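BH1478 protein (Bacillus halodurans, PDB 2QUP) is of unknown function, a member of the DUF327 family that folds into an almost wholly helical chain of four helices. Local coordinates at residues Asp109-Leu112 with Leu113-Thr116; Tyr69-Leu72 with Val73-Phe76; Ser58-Thr62 with Ile63-Arg67; Ala80-Leu83 with Gly84-Glu88. One frame throughout, in Å; residues are numbered along the deposited sequence. Where two conformers were deposited one is given.

Contact 1. Residues Asp109-Leu112 with Leu113-Thr116; sequences DRKL and LDLT
Leu112 O is held by both donors of Thr116, the hydroxyl OG1 at 2.9 Å and the backbone N at 3.0 Å, which arrive from opposite faces of its carbonyl plane. This is one turn of helix 98-120, an i to i+4 pattern in which the threonine hydroxyl folds back on its own helix. It does so because OG1 stands beside the backbone N (chi1 -49°), and the same oxygen is also hydrogen-bonded to Lys70 of helix 63-88. Were Thr116 an alanine, Leu112 O would probably be left with the backbone N alone and Lys70 NZ without this hydroxyl. On the outer face Arg110 NH1 meets Asp114 OD1 in a salt bridge of 3.3 Å, with guanidinium and carboxylate planes turned 70° apart; NE of the bent arginine chain forms a salt bridge with Glu107. A water donates to Arg110 O and, at 2.7 Å, to Asp114 OD2, tying the carboxylate to the preceding turn. Toward the other helices Leu112 and Leu115 both pack on Tyr69. On the exposed side Leu113 leans on Asp109, one turn back, its CG 3.5 Å from Asp109 O and its CD1 3.8 Å from Asp109 OD1.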
# COMPACT_ATOMS: atom_id res chain seq x y z
N ASP A 109 2.72 -0.26 9.05
CA ASP A 109 3.98 0.10 9.69
C ASP A 109 4.50 -1.06 10.55
O ASP A 109 5.63 -1.49 10.38
CB ASP A 109 3.80 1.35 10.55
CG ASP A 109 5.11 1.93 11.04
OD1 ASP A 109 5.46 1.69 12.21
OD2 ASP A 109 5.79 2.64 10.27
N ARG A 110 3.66 -1.58 11.44
CA ARG A 110 3.99 -2.76 12.26
C ARG A 110 4.57 -3.90 11.42
O ARG A 110 5.64 -4.41 11.73
CB ARG A 110 2.75 -3.28 12.96
CG ARG A 110 2.63 -2.91 14.43
CD ARG A 110 2.38 -4.14 15.29
NE ARG A 110 1.45 -5.10 14.68
CZ ARG A 110 1.72 -6.39 14.44
NH1 ARG A 110 2.90 -6.91 14.75
NH2 ARG A 110 0.81 -7.17 13.88
N LYS A 111 3.84 -4.27 10.36
CA LYS A 111 4.24 -5.33 9.43
C LYS A 111 5.54 -5.08 8.66
O LYS A 111 6.33 -6.00 8.48
CB LYS A 111 3.09 -5.67 8.45
CG LYS A 111 1.89 -6.45 9.04
CD LYS A 111 2.33 -7.58 10.00
CE LYS A 111 1.13 -8.29 10.63
NZ LYS A 111 1.52 -9.32 11.66
N LEU A 112 5.74 -3.85 8.20
CA LEU A 112 6.97 -3.46 7.53
C LEU A 112 8.20 -3.67 8.40
O LEU A 112 9.23 -4.17 7.93
CB LEU A 112 6.89 -2.01 7.05
CG LEU A 112 6.07 -1.84 5.78
CD1 LEU A 112 5.98 -0.32 5.35
CD2 LEU A 112 6.67 -2.71 4.63
N LEU A 113 8.09 -3.30 9.68
CA LEU A 113 9.18 -3.46 10.64
C LEU A 113 9.46 -4.94 10.88
O LEU A 113 10.60 -5.35 11.00
CB LEU A 113 8.84 -2.78 11.97
CG LEU A 113 8.77 -1.24 12.00
CD1 LEU A 113 8.14 -0.75 13.32
CD2 LEU A 113 10.14 -0.63 11.80
N ASP A 114 8.40 -5.75 10.91
CA ASP A 114 8.52 -7.20 11.11
C ASP A 114 9.14 -7.92 9.92
O ASP A 114 9.76 -8.99 10.05
CB ASP A 114 7.15 -7.81 11.38
CG ASP A 114 6.67 -7.55 12.79
OD1 ASP A 114 5.52 -7.93 13.08
OD2 ASP A 114 7.43 -6.97 13.60
N LEU A 115 8.94 -7.32 8.76
CA LEU A 115 9.50 -7.80 7.51
C LEU A 115 10.99 -7.52 7.44
O LEU A 115 11.76 -8.42 7.12
CB LEU A 115 8.78 -7.12 6.33
CG LEU A 115 9.28 -7.44 4.92
CD1 LEU A 115 9.02 -8.90 4.57
CD2 LEU A 115 8.61 -6.54 3.92
N THR A 116 11.39 -6.27 7.72
CA THR A 116 12.78 -5.90 7.91
C THR A 116 13.55 -6.87 8.78
O THR A 116 14.62 -7.33 8.41
CB THR A 116 12.91 -4.48 8.43
OG1 THR A 116 12.11 -3.63 7.60
CG2 THR A 116 14.35 -4.02 8.31
O HOH W 1 6.30 -4.76 14.56

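Contact 2. Residues Tyr69-Leu72 with Val73-Phe76; sequences YKEL and VKEF
Val73 sets one methyl over a face of the Tyr69 ring, one turn back along helix 63-88, in a CH-pi contact. CG2 lies 3.9 Å from the ring centroid and 19° off the normal, displaced toward the rim, so that its nearest ring atom is CZ at 3.7 Å. The tyrosine reaches forward because its CG is anti to the backbone N (chi1 -178°), which carries the ring along the helix and under the valine. The same methyl is 3.4 Å from Tyr69 O, and that carbonyl accepts from Val73 N at 2.9 Å; side chain and backbone thus fasten the same pair. The solvent side is looser. In the conformers given, the Glu71 and Lys74 chains run alongside each other, but Glu71 OE1 and Lys74 NZ at 4.2 Å are too far apart for a salt bridge; a second conformer of each makes this uncertain. Here the backbone bond from Glu75 N to Glu71 O is weak at 3.3 Å, and a water donates both to that carbonyl and, at 2.6 Å, to OE2 of the extended Glu75 chain, linking the two residues. The packed face is shared by three helices: Tyr69 and Val73 lie against Leu112 of helix 98-120 and against helix 126-144, through Ile136 and Leu140 respectively, while Leu72 and Phe76 turn to Ile50 of helix 27-60.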
# COMPACT_ATOMS: atom_id res chain seq x y z
N TYR A 69 11.44 -2.07 -2.16
CA TYR A 69 10.09 -2.47 -1.72
C TYR A 69 9.43 -1.44 -0.81
O TYR A 69 8.33 -0.94 -1.09
CB TYR A 69 10.17 -3.81 -0.97
CG TYR A 69 8.81 -4.31 -0.53
CD1 TYR A 69 7.88 -4.78 -1.46
CD2 TYR A 69 8.43 -4.29 0.81
CE1 TYR A 69 6.63 -5.23 -1.07
CE2 TYR A 69 7.17 -4.73 1.21
CZ TYR A 69 6.28 -5.20 0.26
OH TYR A 69 5.04 -5.64 0.65
N LYS A 70 10.13 -1.09 0.27
CA LYS A 70 9.61 -0.17 1.26
C LYS A 70 9.50 1.24 0.71
O LYS A 70 8.64 1.98 1.14
CB LYS A 70 10.44 -0.22 2.54
CG LYS A 70 10.31 -1.56 3.28
CD LYS A 70 11.34 -1.74 4.37
CE LYS A 70 11.34 -0.62 5.39
NZ LYS A 70 12.21 -1.03 6.53
N GLU A 71 10.34 1.61 -0.26
CA GLU A 71 10.17 2.93 -0.86
C GLU A 71 8.92 3.02 -1.73
O GLU A 71 8.32 4.09 -1.81
CB GLU A 71 11.44 3.40 -1.57
CG GLU A 71 12.49 4.02 -0.61
CD GLU A 71 12.17 5.46 -0.20
OE1 GLU A 71 11.71 5.68 0.94
OE2 GLU A 71 12.37 6.37 -1.03
N LEU A 72 8.52 1.91 -2.34
CA LEU A 72 7.29 1.85 -3.09
C LEU A 72 6.08 1.83 -2.14
O LEU A 72 5.09 2.52 -2.38
CB LEU A 72 7.29 0.63 -4.01
CG LEU A 72 8.21 0.63 -5.23
CD1 LEU A 72 8.08 -0.70 -5.92
CD2 LEU A 72 7.84 1.75 -6.20
N VAL A 73 6.17 1.02 -1.08
CA VAL A 73 5.05 0.83 -0.19
C VAL A 73 4.74 2.14 0.53
O VAL A 73 3.58 2.56 0.60
CB VAL A 73 5.33 -0.28 0.85
CG1 VAL A 73 4.30 -0.19 1.96
CG2 VAL A 73 5.21 -1.63 0.20
N LYS A 74 5.80 2.79 1.01
CA LYS A 74 5.72 4.12 1.64
C LYS A 74 5.10 5.17 0.72
O LYS A 74 4.36 6.05 1.16
CB LYS A 74 7.12 4.57 2.10
CG LYS A 74 7.18 5.80 3.02
CD LYS A 74 8.57 5.94 3.65
CE LYS A 74 8.80 7.34 4.23
NZ LYS A 74 10.25 7.73 4.28
N GLU A 75 5.40 5.08 -0.58
CA GLU A 75 4.78 6.00 -1.55
C GLU A 75 3.27 5.74 -1.76
O GLU A 75 2.49 6.67 -1.96
CB GLU A 75 5.47 5.91 -2.89
CG GLU A 75 4.95 6.93 -3.89
CD GLU A 75 5.51 6.73 -5.26
OE1 GLU A 75 5.26 7.59 -6.15
OE2 GLU A 75 6.20 5.71 -5.45
N PHE A 76 2.90 4.46 -1.75
CA PHE A 76 1.52 4.02 -1.87
C PHE A 76 0.69 4.52 -0.69
O PHE A 76 -0.35 5.12 -0.91
CB PHE A 76 1.45 2.48 -1.92
CG PHE A 76 0.10 1.94 -2.29
CD1 PHE A 76 -0.16 1.51 -3.59
CD2 PHE A 76 -0.93 1.86 -1.33
CE1 PHE A 76 -1.43 0.99 -3.95
CE2 PHE A 76 -2.21 1.36 -1.68
CZ PHE A 76 -2.46 0.90 -2.98
O HOH W 2 8.54 5.51 -4.27

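Contact 3. Residues Ser58-Thr62 with Ile63-Arg67; sequences SETRT and IEELR
Thr62 OG1 accepts from Glu65 N at 3.1 Å, the capping bond of an N-cap residue at the start of helix 63-88. The motif is a tight helix-to-helix turn: helix 27-60 ends, Arg61 breaks away with positive phi (70°), and the next helix begins at once. Hydroxyl and carbonyl of Thr62 both serve it, for its carbonyl O takes Leu66 N at 3.0 Å as the first full helical bond, and a weak one from Glu65 N. The threonine hydroxyl lies between its backbone N and carbonyl carbon (chi1 60°), which aims it over the first turn.

Glu65 can be followed outward. Its CB lies 3.6 Å from Thr62 OG1, and CG passes still nearer to that oxygen, the two side chains running alongside each other in the same direction. The chain bends at chi2 (-39°), turning the carboxylate so that its two oxygens part company: OE2 accepts from Gln53 of helix 27-60, while OE1 takes a hydrogen bond from a water. Glu65 therefore spans the turn, binding the new helix back to the old one. On the other flank Arg61 folds over the end of helix 27-60; in the conformers given, its NH2 donates to Ser58 O at 2.9 Å, a bond that holds for those copies alone. The water at OE1 joins three side chains: it accepts from Thr62 OG1 at 2.6 Å and donates to Glu65 OE1 and, at 2.7 Å, to Glu64 OE2.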
# COMPACT_ATOMS: atom_id res chain seq x y z
N SER A 58 11.04 -11.51 -2.30
CA SER A 58 10.84 -12.88 -1.82
C SER A 58 11.86 -13.88 -2.42
O SER A 58 12.26 -14.87 -1.76
CB SER A 58 9.42 -13.33 -2.14
OG SER A 58 9.34 -13.78 -3.48
N GLU A 59 12.28 -13.60 -3.65
CA GLU A 59 13.25 -14.41 -4.38
C GLU A 59 14.69 -14.06 -3.98
O GLU A 59 15.50 -14.94 -3.76
CB GLU A 59 13.10 -14.20 -5.90
CG GLU A 59 11.78 -14.64 -6.53
CD GLU A 59 11.56 -16.15 -6.53
OE1 GLU A 59 10.57 -16.58 -5.91
OE2 GLU A 59 12.35 -16.90 -7.14
N THR A 60 15.02 -12.77 -3.95
CA THR A 60 16.40 -12.36 -3.71
C THR A 60 16.72 -12.29 -2.23
O THR A 60 17.72 -12.85 -1.80
CB THR A 60 16.76 -11.02 -4.35
OG1 THR A 60 16.00 -10.00 -3.70
CG2 THR A 60 16.45 -11.01 -5.82
N ARG A 61 15.89 -11.58 -1.49
CA ARG A 61 15.96 -11.45 0.00
C ARG A 61 17.18 -10.62 0.43
O ARG A 61 17.82 -10.90 1.39
CB ARG A 61 15.85 -12.80 0.74
CG ARG A 61 14.64 -13.64 0.33
CD ARG A 61 14.80 -15.10 0.68
NE ARG A 61 15.86 -15.77 -0.09
CZ ARG A 61 15.66 -16.53 -1.16
NH1 ARG A 61 16.69 -17.09 -1.78
NH2 ARG A 61 14.44 -16.73 -1.65
N THR A 62 17.43 -9.56 -0.30
CA THR A 62 18.54 -8.69 0.01
C THR A 62 17.97 -7.41 0.61
O THR A 62 16.80 -7.08 0.40
CB THR A 62 19.35 -8.36 -1.27
OG1 THR A 62 18.50 -7.70 -2.20
CG2 THR A 62 19.92 -9.62 -1.93
N ILE A 63 18.81 -6.68 1.34
CA ILE A 63 18.43 -5.35 1.85
C ILE A 63 18.26 -4.35 0.71
O ILE A 63 17.44 -3.42 0.79
CB ILE A 63 19.46 -4.83 2.91
CG1 ILE A 63 19.42 -5.71 4.15
CG2 ILE A 63 19.18 -3.39 3.33
CD1 ILE A 63 20.78 -5.94 4.74
N GLU A 64 18.99 -4.57 -0.38
CA GLU A 64 18.80 -3.78 -1.58
C GLU A 64 17.38 -3.92 -2.14
O GLU A 64 16.80 -2.95 -2.63
CB GLU A 64 19.82 -4.18 -2.62
CG GLU A 64 19.70 -3.41 -3.96
CD GLU A 64 20.44 -4.11 -5.11
OE1 GLU A 64 20.59 -3.49 -6.19
OE2 GLU A 64 20.86 -5.28 -4.92
N GLU A 65 16.81 -5.12 -2.08
CA GLU A 65 15.46 -5.31 -2.61
C GLU A 65 14.40 -4.85 -1.61
O GLU A 65 13.36 -4.33 -2.00
CB GLU A 65 15.20 -6.75 -3.13
CG GLU A 65 16.10 -7.23 -4.36
CD GLU A 65 16.35 -6.14 -5.44
OE1 GLU A 65 17.49 -6.04 -5.94
OE2 GLU A 65 15.41 -5.41 -5.79
N LEU A 66 14.69 -5.02 -0.32
CA LEU A 66 13.92 -4.42 0.78
C LEU A 66 13.81 -2.89 0.66
O LEU A 66 12.72 -2.33 0.72
CB LEU A 66 14.49 -4.85 2.14
CG LEU A 66 13.66 -4.50 3.38
CD1 LEU A 66 12.34 -5.28 3.50
CD2 LEU A 66 14.48 -4.67 4.62
N ARG A 67 14.94 -2.24 0.47
CA ARG A 67 14.95 -0.80 0.28
C ARG A 67 13.96 -0.39 -0.82
O ARG A 67 13.11 0.49 -0.59
CB ARG A 67 16.36 -0.31 -0.06
CG ARG A 67 17.24 0.09 1.14
CD ARG A 67 18.76 0.09 0.82
NE ARG A 67 19.08 0.50 -0.55
CZ ARG A 67 20.03 -0.04 -1.31
NH1 ARG A 67 20.80 -1.02 -0.86
NH2 ARG A 67 20.23 0.41 -2.54
O HOH W 3 19.42 -7.49 -4.58

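Contact 4. Residues Ala80-Leu83 with Gly84-Glu88; sequences AVEL and GLRLE
Gly84 N donates to Ala80 O at 2.7 Å, the shortest of the successive i to i+4 bonds that carry helix 63-88 through residues 80-88. Leu85 N to Val81 O and Leu87 N to Leu83 O follow at 2.9 Å, whereas the bond from Arg86 N to Glu82 O is weak at 3.4 Å. Val81 and Leu85 run alongside each other, Val81 CG1 against Leu85 CD1 at 3.9 Å. Leu85 CG stands beside its backbone N (chi1 -64°), which lays the branch point over Val81 O, 3.3 Å away; the side chain also packs on Tyr102 of helix 98-120. With an alanine in place of Leu85, Val81 CG1 and Tyr102 would probably lose their apolar partner. Round the helix, Leu83 reaches forward, CG anti to the backbone N (chi1 -175°), and CD1 meets two residues: Arg86 NH2 at 3.4 Å and Leu87 CG at 4.2 Å. The arginine guanidinium curls back, a face toward Leu83 CA, while NE forms a salt bridge with Asp36 of helix 27-60. Leu83 packs on Ala39 and Leu43 of that helix, and Val81 on Val105 of helix 98-120 and Ile143 of helix 126-144, the several-sided apolar packing expected of a helix within a helical bundle.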
# COMPACT_ATOMS: atom_id res chain seq x y z
N ALA A 80 -2.60 6.62 -0.97
CA ALA A 80 -3.83 5.95 -0.59
C ALA A 80 -4.58 6.61 0.56
O ALA A 80 -5.81 6.68 0.53
CB ALA A 80 -3.57 4.50 -0.28
N VAL A 81 -3.85 7.07 1.58
CA VAL A 81 -4.44 7.88 2.68
C VAL A 81 -5.08 9.15 2.14
O VAL A 81 -6.20 9.48 2.52
CB VAL A 81 -3.43 8.24 3.81
CG1 VAL A 81 -4.11 9.09 4.90
CG2 VAL A 81 -2.87 7.01 4.46
N GLU A 82 -4.38 9.84 1.25
CA GLU A 82 -4.90 11.07 0.65
C GLU A 82 -6.19 10.83 -0.12
O GLU A 82 -7.14 11.58 0.05
CB GLU A 82 -3.85 11.70 -0.26
CG GLU A 82 -4.11 13.17 -0.54
CD GLU A 82 -3.42 13.65 -1.79
OE1 GLU A 82 -3.56 14.85 -2.11
OE2 GLU A 82 -2.75 12.83 -2.46
N LEU A 83 -6.23 9.77 -0.94
CA LEU A 83 -7.47 9.33 -1.58
C LEU A 83 -8.56 8.87 -0.60
O LEU A 83 -9.70 9.32 -0.71
CB LEU A 83 -7.20 8.24 -2.63
CG LEU A 83 -8.39 7.77 -3.47
CD1 LEU A 83 -9.00 8.92 -4.29
CD2 LEU A 83 -8.02 6.59 -4.35
N GLY A 84 -8.21 7.99 0.33
CA GLY A 84 -9.11 7.54 1.39
C GLY A 84 -9.87 8.62 2.15
O GLY A 84 -11.09 8.53 2.32
N LEU A 85 -9.14 9.63 2.60
CA LEU A 85 -9.71 10.75 3.34
C LEU A 85 -10.61 11.62 2.48
O LEU A 85 -11.57 12.19 2.99
CB LEU A 85 -8.60 11.62 3.97
CG LEU A 85 -7.69 11.03 5.06
CD1 LEU A 85 -6.61 12.02 5.41
CD2 LEU A 85 -8.46 10.59 6.32
N ARG A 86 -10.32 11.72 1.19
CA ARG A 86 -11.21 12.47 0.29
C ARG A 86 -12.50 11.71 -0.01
O ARG A 86 -13.59 12.29 0.00
CB ARG A 86 -10.51 12.84 -1.00
CG ARG A 86 -11.03 14.11 -1.64
CD ARG A 86 -10.08 14.64 -2.72
NE ARG A 86 -9.82 13.67 -3.79
CZ ARG A 86 -8.64 13.10 -4.04
NH1 ARG A 86 -7.59 13.39 -3.28
NH2 ARG A 86 -8.51 12.24 -5.04
N LEU A 87 -12.38 10.40 -0.25
CA LEU A 87 -13.53 9.53 -0.50
C LEU A 87 -14.51 9.48 0.66
O LEU A 87 -15.70 9.29 0.44
CB LEU A 87 -13.09 8.11 -0.82
CG LEU A 87 -12.43 7.82 -2.16
CD1 LEU A 87 -12.25 6.31 -2.32
CD2 LEU A 87 -13.22 8.42 -3.32
N GLU A 88 -13.99 9.64 1.89
CA GLU A 88 -14.82 9.74 3.10
C GLU A 88 -15.77 10.92 3.02
O GLU A 88 -16.92 10.83 3.45
CB GLU A 88 -13.95 9.88 4.36
CG GLU A 88 -13.21 8.62 4.81
CD GLU A 88 -14.09 7.56 5.47
OE1 GLU A 88 -14.64 7.83 6.56
OE2 GLU A 88 -14.19 6.44 4.91

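Contacts 3, 2 and 4 follow one another along helix 63-88, with contact 3 at its start, where helix 27-60 hands over, and contact 4 toward its far end, about 30 Å from contact 3 between centres. Contact 1 belongs to the next helix, 98-120, and touches contact 2 directly: Leu115 CD2 packs on Tyr69 CE2 at 3.6 Å. It also meets contact 3 through Leu66. Contacts 2 and 4 are partly buried; contact 2 packs an aromatic ring and contact 4 leucines and a valine, with polar groups at their rims, whereas contacts 1 and 3 lie at the surface and lean more on hydroxyls, carboxylates and water. Threonine serves differently in these two, within a helix in one and at a helix start in the other.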